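PDB 1FI2: oxalate oxidase from Hordeum vulgare, which oxidises oxalate with molecular oxygen to carbon dioxide and hydrogen peroxide at a manganese site, and also has superoxide dismutase activity. Local coordinates for residues Leu42-Thr48 against Met74-Ala80; Asn52-Val56 against Gly83-Pro87; Thr94-Met100 against Ala125-Ile131. All coordinates share one frame; numbering follows the deposited sequence.

Contact 1: residues Leu42-Thr48 against Met74-Ala80; sequences LTKAGNT and MNRVDFA
Met74 at the start of Met74-Ala80 meets Leu42 of a loop that runs over one face of strand 73-79 in the cupin beta-jellyroll; CB of Met74 lies 4.2 Å from Leu42 CD1. Next along the strand, Asn75, an oxalate-binding residue, turns its side chain to the barrel interior, and its backbone carbonyl carbon also touches Leu42 CD1. Arg76 gives the largest share of the strand's side of the contact. Its CG is anti to the backbone N (chi1 166°) and the chain runs extended from CG to NE, which lifts the guanidinium up to the loop backbone. CB packs on Leu42 CD2 at 3.9 Å, and NH1 donates to Leu42 O at 3.1 Å, somewhat out of the guanidinium plane. Over one face of the group lie Lys44 O and the Ala45 backbone; Tyr148 adds a cation-pi contact. Two residues on, Asp78 is gripped side-on by the same arginine: NE reaches OD2 at 3.0 Å, and NH2 meets the syn lone pair of OD1, also at 3.0 Å. The paired charges hold each other's rotation, and Ala45 CB rests against both groups. Gly46 N donates almost straight (172°) to Asp78 OD2 at 2.9 Å, arriving from above the carboxylate plane, so that this oxygen accepts from two donors. Thr48 CG2 lies against the Asp78-Phe79 peptide, 3.6 Å from Asp78 O. Phe79 turns its ring inward toward Asn85, while Ala80 places CB 3.6 Å from Thr48 OG1.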
loop_
_atom_site.group_PDB
_atom_site.type_symbol
_atom_site.label_atom_id
_atom_site.label_comp_id
_atom_site.label_asym_id
_atom_site.label_seq_id
_atom_site.Cartn_x
_atom_site.Cartn_y
_atom_site.Cartn_z
ATOM N N LEU A 42 2.483 -23.767 -18.379
ATOM C CA LEU A 42 1.304 -24.442 -17.854
ATOM C C LEU A 42 0.517 -25.191 -18.919
ATOM O O LEU A 42 -0.608 -25.636 -18.666
ATOM C CB LEU A 42 0.386 -23.434 -17.146
ATOM C CG LEU A 42 1.033 -22.580 -16.054
ATOM C CD1 LEU A 42 0.002 -21.674 -15.393
ATOM C CD2 LEU A 42 1.724 -23.435 -15.001
ATOM N N THR A 43 1.081 -25.365 -20.113
ATOM C CA THR A 43 0.403 -26.065 -21.188
ATOM C C THR A 43 0.193 -27.551 -20.912
ATOM O O THR A 43 -0.800 -28.096 -21.405
ATOM C CB THR A 43 1.128 -25.956 -22.545
ATOM O OG1 THR A 43 2.483 -26.414 -22.421
ATOM C CG2 THR A 43 1.123 -24.536 -23.076
ATOM N N LYS A 44 1.110 -28.214 -20.220
ATOM C CA LYS A 44 0.995 -29.649 -19.993
ATOM C C LYS A 44 0.699 -30.020 -18.546
ATOM O O LYS A 44 1.016 -29.307 -17.595
ATOM C CB LYS A 44 2.274 -30.365 -20.448
ATOM C CG LYS A 44 2.626 -30.143 -21.908
ATOM C CD LYS A 44 3.850 -30.935 -22.339
ATOM C CE LYS A 44 4.169 -30.672 -23.804
ATOM N NZ LYS A 44 5.297 -31.513 -24.292
ATOM N N ALA A 45 0.070 -31.183 -18.384
ATOM C CA ALA A 45 -0.292 -31.689 -17.066
ATOM C C ALA A 45 0.936 -32.162 -16.298
ATOM O O ALA A 45 1.875 -32.717 -16.874
ATOM C CB ALA A 45 -1.302 -32.822 -17.198
ATOM N N GLY A 46 0.924 -31.942 -14.989
ATOM C CA GLY A 46 2.031 -32.363 -14.133
ATOM C C GLY A 46 1.864 -33.844 -13.783
ATOM O O GLY A 46 0.801 -34.421 -14.006
ATOM N N ASN A 47 2.908 -34.437 -13.226
ATOM C CA ASN A 47 2.900 -35.848 -12.846
ATOM C C ASN A 47 2.203 -36.032 -11.503
ATOM O O ASN A 47 2.731 -35.634 -10.464
ATOM C CB ASN A 47 4.335 -36.365 -12.773
ATOM C CG ASN A 47 4.489 -37.865 -12.707
ATOM O OD1 ASN A 47 5.537 -38.396 -13.099
ATOM N ND2 ASN A 47 3.487 -38.584 -12.225
ATOM N N THR A 48 1.029 -36.659 -11.513
ATOM C CA THR A 48 0.263 -36.866 -10.295
ATOM C C THR A 48 0.627 -38.105 -9.498
ATOM O O THR A 48 -0.038 -38.357 -8.483
ATOM C CB THR A 48 -1.253 -36.917 -10.593
ATOM O OG1 THR A 48 -1.526 -38.060 -11.410
ATOM C CG2 THR A 48 -1.686 -35.654 -11.319
ATOM N N MET A 74 0.690 -17.136 -11.310
ATOM C CA MET A 74 -0.270 -18.216 -11.468
ATOM C C MET A 74 0.340 -19.566 -11.098
ATOM O O MET A 74 1.528 -19.703 -10.825
ATOM C CB MET A 74 -0.725 -18.366 -12.926
ATOM C CG MET A 74 -1.566 -17.257 -13.512
ATOM S SD MET A 74 -1.732 -17.415 -15.299
ATOM C CE MET A 74 -3.169 -18.450 -15.429
ATOM N N ASN A 75 -0.505 -20.594 -11.145
ATOM C CA ASN A 75 -0.021 -21.970 -11.085
ATOM C C ASN A 75 -1.118 -22.908 -11.586
ATOM O O ASN A 75 -2.280 -22.518 -11.664
ATOM C CB ASN A 75 0.503 -22.368 -9.730
ATOM C CG ASN A 75 -0.403 -22.693 -8.586
ATOM O OD1 ASN A 75 0.002 -22.505 -7.423
ATOM N ND2 ASN A 75 -1.611 -23.192 -8.812
ATOM N N ARG A 76 -0.712 -24.115 -11.942
ATOM C CA ARG A 76 -1.639 -25.154 -12.380
ATOM C C ARG A 76 -1.538 -26.329 -11.417
ATOM O O ARG A 76 -0.459 -26.581 -10.869
ATOM C CB ARG A 76 -1.298 -25.590 -13.805
ATOM C CG ARG A 76 -1.971 -26.877 -14.248
ATOM C CD ARG A 76 -1.585 -27.246 -15.679
ATOM N NE ARG A 76 -2.222 -28.501 -16.060
ATOM C CZ ARG A 76 -2.685 -28.828 -17.258
ATOM N NH1 ARG A 76 -2.608 -27.985 -18.277
ATOM N NH2 ARG A 76 -3.247 -30.019 -17.435
ATOM N N VAL A 77 -2.665 -26.941 -11.050
ATOM C CA VAL A 77 -2.624 -28.119 -10.185
ATOM C C VAL A 77 -3.415 -29.250 -10.848
ATOM O O VAL A 77 -4.563 -29.059 -11.249
ATOM C CB VAL A 77 -3.158 -27.894 -8.762
ATOM C CG1 VAL A 77 -2.882 -29.111 -7.886
ATOM C CG2 VAL A 77 -2.554 -26.663 -8.094
ATOM N N ASP A 78 -2.771 -30.402 -10.999
ATOM C CA ASP A 78 -3.396 -31.585 -11.585
ATOM C C ASP A 78 -3.622 -32.627 -10.495
ATOM O O ASP A 78 -2.826 -32.731 -9.563
ATOM C CB ASP A 78 -2.539 -32.182 -12.701
ATOM C CG ASP A 78 -2.457 -31.271 -13.912
ATOM O OD1 ASP A 78 -3.405 -31.284 -14.724
ATOM O OD2 ASP A 78 -1.454 -30.545 -14.040
ATOM N N PHE A 79 -4.745 -33.345 -10.559
ATOM C CA PHE A 79 -5.112 -34.289 -9.521
ATOM C C PHE A 79 -5.522 -35.672 -10.026
ATOM O O PHE A 79 -6.472 -35.786 -10.801
ATOM C CB PHE A 79 -6.321 -33.769 -8.734
ATOM C CG PHE A 79 -6.299 -32.425 -8.089
ATOM C CD1 PHE A 79 -6.101 -32.296 -6.718
ATOM C CD2 PHE A 79 -6.498 -31.272 -8.835
ATOM C CE1 PHE A 79 -6.092 -31.049 -6.124
ATOM C CE2 PHE A 79 -6.480 -30.024 -8.248
ATOM C CZ PHE A 79 -6.279 -29.915 -6.885
ATOM N N ALA A 80 -4.899 -36.714 -9.482
ATOM C CA ALA A 80 -5.339 -38.083 -9.783
ATOM C C ALA A 80 -6.640 -38.291 -9.011
ATOM O O ALA A 80 -6.907 -37.536 -8.073
ATOM C CB ALA A 80 -4.290 -39.078 -9.311
#

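Contact 2: residues Asn52-Val56 against Gly83-Pro87; sequences NGSAV and GTNPP
A buried polar contact joins Asn52-Val56 and Gly83-Pro87 where the two sheets of the barrel come together at one end: the strand pieces 54-56 and 84-86 belong to different sheets and their directions differ by 61°. Thr84 N donates nearly straight to Asn52 O at 3.0 Å. Gly53 and Gly83 bring their backbones close, with Gly83 CA 3.5 Å from Gly53 O in a CA-H...O contact; a beta carbon on either would clash. Ser54 holds OG between its backbone N and carbonyl carbon (chi1 68°), from where the hydroxyl donates to Thr84 O at 2.7 Å, coming from above the carbonyl plane. A water then donates to both Ser54 OG and Asn85 OD1, tying the serine to this oxalate-binding residue, whose ND2 is held by Gln139. The Asn52 side chain crosses that of Pro86 at about a right angle, ND2 lying 3.7 Å from Pro86 CD, while OD1 accepts from Arg184 of a neighbouring subunit. Replacing Asn52 by an alanine removes the amide, which would probably cost that arginine this acceptor and uncover part of the Pro86 ring. Val56 CG2 approaches Asn85 OD1 at 4.2 Å, beside the manganese and oxalate site enclosed by the cupin barrel.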
loop_
_atom_site.group_PDB
_atom_site.type_symbol
_atom_site.label_atom_id
_atom_site.label_comp_id
_atom_site.label_asym_id
_atom_site.label_seq_id
_atom_site.Cartn_x
_atom_site.Cartn_y
_atom_site.Cartn_z
ATOM N N ASN A 52 0.742 -37.131 -2.258
ATOM C CA ASN A 52 -0.496 -36.376 -2.206
ATOM C C ASN A 52 -1.446 -36.718 -3.346
ATOM O O ASN A 52 -2.658 -36.547 -3.125
ATOM C CB ASN A 52 -0.281 -34.861 -2.251
ATOM C CG ASN A 52 0.387 -34.276 -1.033
ATOM O OD1 ASN A 52 0.274 -34.784 0.079
ATOM N ND2 ASN A 52 1.093 -33.170 -1.247
ATOM N N GLY A 53 -0.998 -37.211 -4.485
ATOM C CA GLY A 53 -1.921 -37.544 -5.566
ATOM C C GLY A 53 -2.270 -36.307 -6.388
ATOM O O GLY A 53 -3.257 -36.277 -7.120
ATOM N N SER A 54 -1.450 -35.271 -6.261
ATOM C CA SER A 54 -1.616 -34.035 -7.008
ATOM C C SER A 54 -0.235 -33.498 -7.377
ATOM O O SER A 54 0.754 -33.881 -6.750
ATOM C CB SER A 54 -2.394 -32.981 -6.221
ATOM O OG SER A 54 -1.641 -32.533 -5.104
ATOM N N ALA A 55 -0.184 -32.648 -8.389
ATOM C CA ALA A 55 1.072 -32.036 -8.805
ATOM C C ALA A 55 0.855 -30.546 -9.062
ATOM O O ALA A 55 -0.086 -30.170 -9.761
ATOM C CB ALA A 55 1.613 -32.705 -10.054
ATOM N N VAL A 56 1.723 -29.730 -8.485
ATOM C CA VAL A 56 1.656 -28.287 -8.661
ATOM C C VAL A 56 2.731 -27.844 -9.653
ATOM O O VAL A 56 3.913 -28.122 -9.443
ATOM C CB VAL A 56 1.870 -27.519 -7.344
ATOM C CG1 VAL A 56 1.744 -26.015 -7.570
ATOM C CG2 VAL A 56 0.900 -27.966 -6.260
ATOM N N GLY A 83 -6.990 -37.711 -5.202
ATOM C CA GLY A 83 -5.807 -36.967 -4.798
ATOM C C GLY A 83 -6.208 -35.655 -4.128
ATOM O O GLY A 83 -7.330 -35.179 -4.311
ATOM N N THR A 84 -5.263 -35.081 -3.394
ATOM C CA THR A 84 -5.526 -33.832 -2.691
ATOM C C THR A 84 -4.392 -32.829 -2.825
ATOM O O THR A 84 -3.231 -33.208 -2.974
ATOM C CB THR A 84 -5.773 -34.149 -1.198
ATOM O OG1 THR A 84 -6.128 -32.961 -0.482
ATOM C CG2 THR A 84 -4.547 -34.763 -0.535
ATOM N N ASN A 85 -4.733 -31.553 -2.907
ATOM C CA ASN A 85 -3.803 -30.448 -2.617
ATOM C C ASN A 85 -4.157 -30.249 -1.139
ATOM O O ASN A 85 -5.286 -29.852 -0.847
ATOM C CB ASN A 85 -4.073 -29.249 -3.498
ATOM C CG ASN A 85 -2.951 -28.235 -3.571
ATOM O OD1 ASN A 85 -1.832 -28.487 -3.125
ATOM N ND2 ASN A 85 -3.243 -27.073 -4.145
ATOM N N PRO A 86 -3.312 -30.728 -0.235
ATOM C CA PRO A 86 -3.598 -30.759 1.188
ATOM C C PRO A 86 -3.834 -29.412 1.823
ATOM O O PRO A 86 -3.500 -28.391 1.244
ATOM C CB PRO A 86 -2.378 -31.455 1.787
ATOM C CG PRO A 86 -1.279 -31.251 0.804
ATOM C CD PRO A 86 -1.951 -31.238 -0.546
ATOM N N PRO A 87 -4.447 -29.360 2.997
ATOM C CA PRO A 87 -4.661 -28.109 3.713
ATOM C C PRO A 87 -3.421 -27.237 3.680
ATOM O O PRO A 87 -2.420 -27.629 4.271
ATOM C CB PRO A 87 -4.971 -28.579 5.131
ATOM C CG PRO A 87 -5.676 -29.880 4.912
ATOM C CD PRO A 87 -4.901 -30.534 3.785
HETATM O O HOH W 1 -0.070 -30.655 -3.745
#

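Contact 3: residues Thr94-Met100 against Ala125-Ile131; sequences TEIGMVM and AGETFVI. With MN (manganese (II) ion), chain B.
Gly97, paired with Phe129 across antiparallel strands 95-101 and 128-131 of the cupin jellyroll, lies under the Phe129 ring. With CG between its backbone N and carbonyl carbon (chi1 59°), Phe129 folds its ring back over the glycine, whose CA is 4.1 Å from the ring centroid in a CH-pi contact. A beta carbon on Gly97 would collide with Phe129 CZ. The two residues form a hydrogen-bonded pair, Gly97 N to Phe129 O at 3.0 Å and the reverse bond, and Glu95 with Ile131 forms another. Past the regular pairing, Val99 N still bonds Glu127 O, and its own O takes Gly126 N at 2.8 Å. On the face opposite Glu95 and Phe129, shared with Ile96 and Val130, Met98 bends its CE to within 3.8 Å of Thr128 CG2. Thr128 and Phe129 also pair with a strand of a neighbouring subunit, carrying the sheet across the interface. The extended Glu95 side chain runs alongside Ile131, OE1 3.8 Å from Ile131 CG1, into the barrel interior. There OE2 meets the Phe129 ring edge, 3.6 Å from CE1. OE1 binds manganese at 2.2 Å, with His88, His90 and His137 completing the protein ligands, while a metal-bound water donates to Glu95 OE2 at 2.7 Å.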
loop_
_atom_site.group_PDB
_atom_site.type_symbol
_atom_site.label_atom_id
_atom_site.label_comp_id
_atom_site.label_asym_id
_atom_site.label_seq_id
_atom_site.Cartn_x
_atom_site.Cartn_y
_atom_site.Cartn_z
ATOM N N THR A 94 -3.989 -13.478 -1.863
ATOM C CA THR A 94 -5.307 -14.033 -2.130
ATOM C C THR A 94 -5.193 -14.882 -3.399
ATOM O O THR A 94 -4.440 -14.529 -4.305
ATOM C CB THR A 94 -6.353 -12.928 -2.373
ATOM O OG1 THR A 94 -6.553 -12.147 -1.183
ATOM C CG2 THR A 94 -7.700 -13.503 -2.801
ATOM N N GLU A 95 -5.923 -15.982 -3.463
ATOM C CA GLU A 95 -5.927 -16.854 -4.633
ATOM C C GLU A 95 -7.309 -16.845 -5.282
ATOM O O GLU A 95 -8.335 -16.831 -4.601
ATOM C CB GLU A 95 -5.529 -18.275 -4.238
ATOM C CG GLU A 95 -5.680 -19.355 -5.290
ATOM C CD GLU A 95 -5.456 -20.751 -4.745
ATOM O OE1 GLU A 95 -4.999 -20.871 -3.590
ATOM O OE2 GLU A 95 -5.740 -21.746 -5.439
ATOM N N ILE A 96 -7.316 -16.839 -6.608
ATOM C CA ILE A 96 -8.567 -16.864 -7.378
ATOM C C ILE A 96 -8.403 -17.903 -8.478
ATOM O O ILE A 96 -7.449 -17.836 -9.256
ATOM C CB ILE A 96 -8.943 -15.460 -7.853
ATOM C CG1 ILE A 96 -10.348 -15.437 -8.466
ATOM C CG2 ILE A 96 -7.922 -14.880 -8.823
ATOM C CD1 ILE A 96 -10.910 -14.037 -8.632
ATOM N N GLY A 97 -9.254 -18.938 -8.488
ATOM C CA GLY A 97 -9.035 -20.012 -9.449
ATOM C C GLY A 97 -10.250 -20.500 -10.208
ATOM O O GLY A 97 -11.393 -20.174 -9.897
ATOM N N MET A 98 -9.975 -21.296 -11.242
ATOM C CA MET A 98 -11.022 -21.877 -12.070
ATOM C C MET A 98 -10.726 -23.363 -12.281
ATOM O O MET A 98 -9.589 -23.710 -12.596
ATOM C CB MET A 98 -11.166 -21.174 -13.425
ATOM C CG MET A 98 -12.295 -21.784 -14.252
ATOM S SD MET A 98 -12.455 -21.090 -15.906
ATOM C CE MET A 98 -13.413 -19.621 -15.562
ATOM N N VAL A 99 -11.743 -24.204 -12.123
ATOM C CA VAL A 99 -11.556 -25.631 -12.415
ATOM C C VAL A 99 -11.690 -25.818 -13.924
ATOM O O VAL A 99 -12.649 -25.321 -14.516
ATOM C CB VAL A 99 -12.565 -26.495 -11.649
ATOM C CG1 VAL A 99 -12.585 -27.939 -12.138
ATOM C CG2 VAL A 99 -12.233 -26.463 -10.161
ATOM N N MET A 100 -10.725 -26.497 -14.532
ATOM C CA MET A 100 -10.763 -26.699 -15.975
ATOM C C MET A 100 -11.386 -28.026 -16.375
ATOM O O MET A 100 -12.056 -28.109 -17.405
ATOM C CB MET A 100 -9.359 -26.559 -16.556
ATOM C CG MET A 100 -8.767 -25.165 -16.480
ATOM S SD MET A 100 -9.816 -23.850 -17.099
ATOM C CE MET A 100 -10.690 -24.619 -18.462
ATOM N N ALA A 125 -16.039 -27.924 -14.047
ATOM C CA ALA A 125 -15.491 -27.186 -15.178
ATOM C C ALA A 125 -16.119 -25.821 -15.405
ATOM O O ALA A 125 -17.330 -25.666 -15.536
ATOM C CB ALA A 125 -15.618 -28.015 -16.456
ATOM N N GLY A 126 -15.277 -24.785 -15.447
ATOM C CA GLY A 126 -15.698 -23.417 -15.659
ATOM C C GLY A 126 -16.132 -22.669 -14.408
ATOM O O GLY A 126 -16.382 -21.461 -14.475
ATOM N N GLU A 127 -16.243 -23.359 -13.282
ATOM C CA GLU A 127 -16.662 -22.732 -12.031
ATOM C C GLU A 127 -15.447 -22.205 -11.281
ATOM O O GLU A 127 -14.351 -22.760 -11.402
ATOM C CB GLU A 127 -17.476 -23.724 -11.205
ATOM C CG GLU A 127 -18.667 -24.295 -11.978
ATOM C CD GLU A 127 -19.618 -25.045 -11.066
ATOM O OE1 GLU A 127 -19.161 -25.901 -10.284
ATOM O OE2 GLU A 127 -20.838 -24.773 -11.115
ATOM N N THR A 128 -15.627 -21.122 -10.532
ATOM C CA THR A 128 -14.515 -20.471 -9.845
ATOM C C THR A 128 -14.654 -20.403 -8.332
ATOM O O THR A 128 -15.729 -20.578 -7.764
ATOM C CB THR A 128 -14.359 -19.023 -10.372
ATOM O OG1 THR A 128 -15.624 -18.360 -10.240
ATOM C CG2 THR A 128 -13.931 -18.987 -11.831
ATOM N N PHE A 129 -13.524 -20.120 -7.681
ATOM C CA PHE A 129 -13.441 -20.008 -6.235
ATOM C C PHE A 129 -12.435 -18.931 -5.826
ATOM O O PHE A 129 -11.546 -18.574 -6.597
ATOM C CB PHE A 129 -13.028 -21.340 -5.602
ATOM C CG PHE A 129 -11.709 -21.906 -6.042
ATOM C CD1 PHE A 129 -10.523 -21.530 -5.435
ATOM C CD2 PHE A 129 -11.652 -22.839 -7.067
ATOM C CE1 PHE A 129 -9.316 -22.060 -5.842
ATOM C CE2 PHE A 129 -10.448 -23.378 -7.483
ATOM C CZ PHE A 129 -9.277 -22.981 -6.867
ATOM N N VAL A 130 -12.572 -18.442 -4.596
ATOM C CA VAL A 130 -11.637 -17.421 -4.109
ATOM C C VAL A 130 -11.209 -17.746 -2.686
ATOM O O VAL A 130 -12.007 -18.142 -1.835
ATOM C CB VAL A 130 -12.214 -16.011 -4.277
ATOM C CG1 VAL A 130 -13.395 -15.756 -3.362
ATOM C CG2 VAL A 130 -11.132 -14.955 -4.066
ATOM N N ILE A 131 -9.904 -17.648 -2.431
ATOM C CA ILE A 131 -9.340 -17.944 -1.121
ATOM C C ILE A 131 -8.702 -16.689 -0.528
ATOM O O ILE A 131 -7.629 -16.281 -0.976
ATOM C CB ILE A 131 -8.182 -18.965 -1.204
ATOM C CG1 ILE A 131 -8.449 -20.141 -2.134
ATOM C CG2 ILE A 131 -7.808 -19.429 0.200
ATOM C CD1 ILE A 131 -9.444 -21.168 -1.667
HETATM MN MN MN B . -3.902 -22.508 -2.649
HETATM O O HOH W 2 -5.450 -23.744 -3.679
HETATM O O HOH W 3 -2.254 -23.200 -4.303
#

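All three contacts lie within the one cupin domain. Contacts 1 and 2 interlock along the chain, their segments alternating, and their centres are 10 Å apart; they touch through backbone pairs between strands 54-59 and 73-79, such as Ala55 N with Asp78 O at 2.9 Å. Contact 3 follows later, its centre about 14 Å from that of contact 1 and 16 Å from that of contact 2. Strands 54-59, 73-79, 95-101 and 128-131 share one sheet, with 147-153 in the middle, whereas 84-89 lies in the other. Contacts 1 and 3 also touch one neighbouring subunit and contact 2 another, consistent with strands that border the manganese site also serving the hexamer's interfaces.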